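Local coordinates for protein (tenascin) (Gallus gallus, PDB 1QR4) that forms part of an extracellular matrix adhesion protein, as two fibronectin type III domains spanning regions that bind heparin and contactin, at residues A[8-16]-A[26-37]. Residues are numbered along the deposited sequence; the frame is centred on the assembly and turned at random.
Sequences DNPKDLEVS and RWRRPVAKFDRY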
loop_
_atom_site.group_PDB
_atom_site.type_symbol
_atom_site.label_atom_id
_atom_site.label_comp_id
_atom_site.label_asym_id
_atom_site.label_seq_id
_atom_site.Cartn_x
_atom_site.Cartn_y
_atom_site.Cartn_z
ATOM N N ASP A 8 8.921 -33.014 0.105
ATOM C CA ASP A 8 9.672 -31.856 0.673
ATOM C C ASP A 8 8.894 -30.586 0.338
ATOM O O ASP A 8 8.515 -30.386 -0.815
ATOM C CB ASP A 8 11.069 -31.801 0.040
ATOM C CG ASP A 8 11.980 -30.788 0.705
ATOM O OD1 ASP A 8 12.074 -30.782 1.950
ATOM O OD2 ASP A 8 12.620 -30.006 -0.023
ATOM N N ASN A 9 8.627 -29.741 1.331
ATOM C CA ASN A 9 7.885 -28.503 1.073
ATOM C C ASN A 9 8.792 -27.288 0.849
ATOM O O ASN A 9 9.981 -27.323 1.170
ATOM C CB ASN A 9 6.900 -28.215 2.210
ATOM C CG ASN A 9 7.584 -27.788 3.487
ATOM O OD1 ASN A 9 8.765 -28.057 3.704
ATOM N ND2 ASN A 9 6.838 -27.120 4.348
ATOM N N PRO A 10 8.252 -26.217 0.243
ATOM C CA PRO A 10 9.020 -24.999 -0.016
ATOM C C PRO A 10 9.355 -24.376 1.321
ATOM O O PRO A 10 8.467 -24.155 2.133
ATOM C CB PRO A 10 8.016 -24.123 -0.760
ATOM C CG PRO A 10 7.167 -25.112 -1.472
ATOM C CD PRO A 10 6.929 -26.136 -0.397
ATOM N N LYS A 11 10.626 -24.098 1.567
ATOM C CA LYS A 11 11.001 -23.499 2.839
ATOM C C LYS A 11 11.113 -21.978 2.784
ATOM O O LYS A 11 11.098 -21.373 1.715
ATOM C CB LYS A 11 12.308 -24.103 3.348
ATOM C CG LYS A 11 12.290 -25.620 3.410
ATOM C CD LYS A 11 13.515 -26.192 4.124
ATOM C CE LYS A 11 13.323 -26.231 5.639
ATOM N NZ LYS A 11 12.176 -27.099 6.035
ATOM N N ASP A 12 11.210 -21.380 3.964
ATOM C CA ASP A 12 11.338 -19.943 4.160
ATOM C C ASP A 12 10.572 -19.009 3.246
ATOM O O ASP A 12 11.158 -18.206 2.525
ATOM C CB ASP A 12 12.810 -19.544 4.240
ATOM C CG ASP A 12 13.517 -20.191 5.419
ATOM O OD1 ASP A 12 13.329 -19.716 6.562
ATOM O OD2 ASP A 12 14.233 -21.194 5.207
ATOM N N LEU A 13 9.252 -19.111 3.305
ATOM C CA LEU A 13 8.374 -18.260 2.527
ATOM C C LEU A 13 8.228 -16.930 3.263
ATOM O O LEU A 13 7.718 -16.876 4.383
ATOM C CB LEU A 13 7.008 -18.921 2.370
ATOM C CG LEU A 13 5.927 -18.156 1.586
ATOM C CD1 LEU A 13 6.382 -17.931 0.140
ATOM C CD2 LEU A 13 4.601 -18.932 1.607
ATOM N N GLU A 14 8.736 -15.866 2.649
ATOM C CA GLU A 14 8.662 -14.525 3.226
ATOM C C GLU A 14 8.097 -13.502 2.233
ATOM O O GLU A 14 8.264 -13.643 1.018
ATOM C CB GLU A 14 10.040 -14.073 3.724
ATOM C CG GLU A 14 11.118 -13.981 2.653
ATOM C CD GLU A 14 12.386 -13.279 3.144
ATOM O OE1 GLU A 14 12.271 -12.249 3.859
ATOM O OE2 GLU A 14 13.499 -13.756 2.815
ATOM N N VAL A 15 7.389 -12.503 2.760
ATOM C CA VAL A 15 6.805 -11.432 1.954
ATOM C C VAL A 15 7.564 -10.123 2.177
ATOM O O VAL A 15 7.844 -9.722 3.309
ATOM C CB VAL A 15 5.324 -11.242 2.282
ATOM C CG1 VAL A 15 5.134 -11.130 3.776
ATOM C CG2 VAL A 15 4.791 -10.014 1.604
ATOM N N SER A 16 7.915 -9.470 1.079
ATOM C CA SER A 16 8.666 -8.214 1.131
ATOM C C SER A 16 8.004 -7.112 0.283
ATOM O O SER A 16 7.040 -7.369 -0.459
ATOM C CB SER A 16 10.102 -8.464 0.633
ATOM O OG SER A 16 10.934 -7.329 0.802
ATOM N N ARG A 26 9.027 -14.522 -1.759
ATOM C CA ARG A 26 10.314 -15.175 -1.943
ATOM C C ARG A 26 10.397 -16.413 -1.051
ATOM O O ARG A 26 9.909 -16.408 0.073
ATOM C CB ARG A 26 11.442 -14.200 -1.644
ATOM C CG ARG A 26 12.778 -14.667 -2.116
ATOM C CD ARG A 26 13.756 -13.520 -2.143
ATOM N NE ARG A 26 15.109 -14.009 -2.355
ATOM C CZ ARG A 26 16.049 -14.016 -1.421
ATOM N NH1 ARG A 26 15.784 -13.545 -0.202
ATOM N NH2 ARG A 26 17.245 -14.522 -1.698
ATOM N N TRP A 27 11.012 -17.472 -1.577
ATOM C CA TRP A 27 11.137 -18.736 -0.857
ATOM C C TRP A 27 12.270 -19.600 -1.374
ATOM O O TRP A 27 12.895 -19.296 -2.391
ATOM C CB TRP A 27 9.861 -19.541 -1.017
ATOM C CG TRP A 27 9.639 -19.935 -2.424
ATOM C CD1 TRP A 27 10.097 -21.057 -3.039
ATOM C CD2 TRP A 27 8.930 -19.194 -3.415
ATOM N NE1 TRP A 27 9.722 -21.064 -4.358
ATOM C CE2 TRP A 27 9.006 -19.928 -4.618
ATOM C CE3 TRP A 27 8.241 -17.973 -3.406
ATOM C CZ2 TRP A 27 8.426 -19.487 -5.803
ATOM C CZ3 TRP A 27 7.662 -17.528 -4.589
ATOM C CH2 TRP A 27 7.760 -18.287 -5.774
ATOM N N ARG A 28 12.482 -20.717 -0.682
ATOM C CA ARG A 28 13.506 -21.660 -1.075
ATOM C C ARG A 28 12.896 -22.782 -1.875
ATOM O O ARG A 28 11.788 -23.231 -1.588
ATOM C CB ARG A 28 14.233 -22.238 0.122
ATOM C CG ARG A 28 15.523 -21.544 0.417
ATOM C CD ARG A 28 16.471 -22.495 1.078
ATOM N NE ARG A 28 17.678 -21.822 1.544
ATOM C CZ ARG A 28 17.691 -20.787 2.387
ATOM N NH1 ARG A 28 16.553 -20.280 2.868
ATOM N NH2 ARG A 28 18.857 -20.270 2.765
ATOM N N ARG A 29 13.625 -23.221 -2.890
ATOM C CA ARG A 29 13.178 -24.292 -3.759
ATOM C C ARG A 29 13.315 -25.627 -3.032
ATOM O O ARG A 29 14.174 -25.773 -2.163
ATOM C CB ARG A 29 14.050 -24.300 -5.005
ATOM C CG ARG A 29 13.813 -25.430 -5.990
ATOM C CD ARG A 29 14.924 -25.403 -7.041
ATOM N NE ARG A 29 14.778 -26.449 -8.042
ATOM C CZ ARG A 29 14.682 -26.232 -9.349
ATOM N NH1 ARG A 29 14.722 -24.994 -9.834
ATOM N NH2 ARG A 29 14.513 -27.260 -10.173
ATOM N N PRO A 30 12.402 -26.577 -3.315
ATOM C CA PRO A 30 12.370 -27.925 -2.742
ATOM C C PRO A 30 13.566 -28.755 -3.229
ATOM O O PRO A 30 14.062 -28.561 -4.336
ATOM C CB PRO A 30 11.077 -28.494 -3.309
ATOM C CG PRO A 30 10.210 -27.289 -3.440
ATOM C CD PRO A 30 11.152 -26.299 -4.042
ATOM N N VAL A 31 14.043 -29.656 -2.382
ATOM C CA VAL A 31 15.168 -30.507 -2.734
ATOM C C VAL A 31 14.670 -31.624 -3.645
ATOM O O VAL A 31 15.394 -32.096 -4.519
ATOM C CB VAL A 31 15.816 -31.110 -1.474
ATOM C CG1 VAL A 31 16.974 -32.002 -1.859
ATOM C CG2 VAL A 31 16.294 -30.000 -0.539
ATOM N N ALA A 32 13.405 -31.994 -3.472
ATOM C CA ALA A 32 12.795 -33.057 -4.260
ATOM C C ALA A 32 12.457 -32.654 -5.683
ATOM O O ALA A 32 12.251 -31.483 -5.988
ATOM C CB ALA A 32 11.547 -33.582 -3.561
ATOM N N LYS A 33 12.409 -33.644 -6.558
ATOM C CA LYS A 33 12.069 -33.400 -7.945
ATOM C C LYS A 33 10.588 -33.038 -7.976
ATOM O O LYS A 33 9.796 -33.656 -7.263
ATOM C CB LYS A 33 12.361 -34.662 -8.769
ATOM C CG LYS A 33 11.720 -35.963 -8.261
ATOM C CD LYS A 33 10.368 -36.218 -8.921
ATOM C CE LYS A 33 9.693 -37.479 -8.405
ATOM N NZ LYS A 33 8.333 -37.634 -8.997
ATOM N N PHE A 34 10.221 -31.979 -8.695
ATOM C CA PHE A 34 8.805 -31.622 -8.770
ATOM C C PHE A 34 8.344 -30.994 -10.066
ATOM O O PHE A 34 9.148 -30.685 -10.936
ATOM C CB PHE A 34 8.337 -30.816 -7.550
ATOM C CG PHE A 34 8.702 -29.368 -7.582
ATOM C CD1 PHE A 34 9.951 -28.942 -7.149
ATOM C CD2 PHE A 34 7.774 -28.416 -7.997
ATOM C CE1 PHE A 34 10.268 -27.589 -7.128
ATOM C CE2 PHE A 34 8.084 -27.063 -7.977
ATOM C CZ PHE A 34 9.334 -26.652 -7.542
ATOM N N ASP A 35 7.031 -30.835 -10.184
ATOM C CA ASP A 35 6.383 -30.299 -11.381
ATOM C C ASP A 35 6.297 -28.786 -11.501
ATOM O O ASP A 35 6.731 -28.192 -12.490
ATOM C CB ASP A 35 4.960 -30.854 -11.464
ATOM C CG ASP A 35 4.777 -31.845 -12.586
ATOM O OD1 ASP A 35 5.788 -32.390 -13.099
ATOM O OD2 ASP A 35 3.600 -32.077 -12.944
ATOM N N ARG A 36 5.610 -28.198 -10.533
ATOM C CA ARG A 36 5.398 -26.770 -10.479
ATOM C C ARG A 36 4.955 -26.409 -9.075
ATOM O O ARG A 36 4.960 -27.246 -8.183
ATOM C CB ARG A 36 4.341 -26.364 -11.501
ATOM C CG ARG A 36 3.076 -27.188 -11.449
ATOM C CD ARG A 36 2.225 -26.905 -12.677
ATOM N NE ARG A 36 1.159 -27.888 -12.863
ATOM C CZ ARG A 36 1.153 -28.827 -13.809
ATOM N NH1 ARG A 36 2.162 -28.922 -14.674
ATOM N NH2 ARG A 36 0.140 -29.685 -13.880
ATOM N N TYR A 37 4.651 -25.136 -8.870
ATOM C CA TYR A 37 4.204 -24.649 -7.580
ATOM C C TYR A 37 2.774 -24.171 -7.727
ATOM O O TYR A 37 2.349 -23.812 -8.815
ATOM C CB TYR A 37 5.030 -23.439 -7.150
ATOM C CG TYR A 37 6.485 -23.684 -6.831
ATOM C CD1 TYR A 37 6.883 -24.041 -5.548
ATOM C CD2 TYR A 37 7.475 -23.419 -7.772
ATOM C CE1 TYR A 37 8.238 -24.118 -5.209
ATOM C CE2 TYR A 37 8.825 -23.490 -7.438
ATOM C CZ TYR A 37 9.197 -23.836 -6.155
ATOM O OH TYR A 37 10.532 -23.883 -5.816
#
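Glu-14 and Arg-26 pair through both of their backbone amides, joining strand 11-16 antiparallel to strand 22-28 as the first hairpin of a fibronectin type III sandwich. Glu-14 N donates to Arg-26 O (2.9 Å) and Arg-26 N returns a bond to Glu-14 O (3.0 Å). Farther along, Arg-28 N reaches Lys-11 O at 2.8 Å, whereas the reciprocal bond from Lys-11 N is weak. Between these points Asp-12 and Leu-13 face the single residue Trp-27, whose CA-H approaches Asp-12 O.

Charges line the outer surface. Asp-12 OD2 forms a salt bridge with Arg-28 NH1 (3.4 Å), the two side chains running alongside each other with their planar groups turned 63° apart. Glu-14 OE2 and Arg-26 NH1 form a second, long salt bridge, again alongside.

Apolar groups occupy the other surface. Leu-13 CD1 meets Trp-27 CE3 obliquely at 4.0 Å. With CG between the backbone N and the carbonyl carbon (chi1 65°), the Trp-27 indole turns inward and its CZ2 lies over the centre of the Tyr-37 ring. Tyr-37 comes from the facing sheet, so Trp-27 and Pro-10 meet it across the sandwich. Pro-10 CG touches the edge of that ring at CE1 (4.0 Å) and also packs against Pro-30 CG. Leu-75, from neighbouring strand 70-78, contacts Pro-10, Trp-27 and Tyr-37.

Near the N-terminal end of segment 8-16, Val-31 N donates almost straight (170°) to the anti side of Asp-8 OD2, 2.8 Å away. Val-31 lies in the loop that continues to Lys-33, a residue of the putative heparin site.

The chemistry thus divides by face: paired charges would partly neutralise one another on the solvent side, while proline, leucine and tryptophan side chains pack the hairpin against the facing sheet.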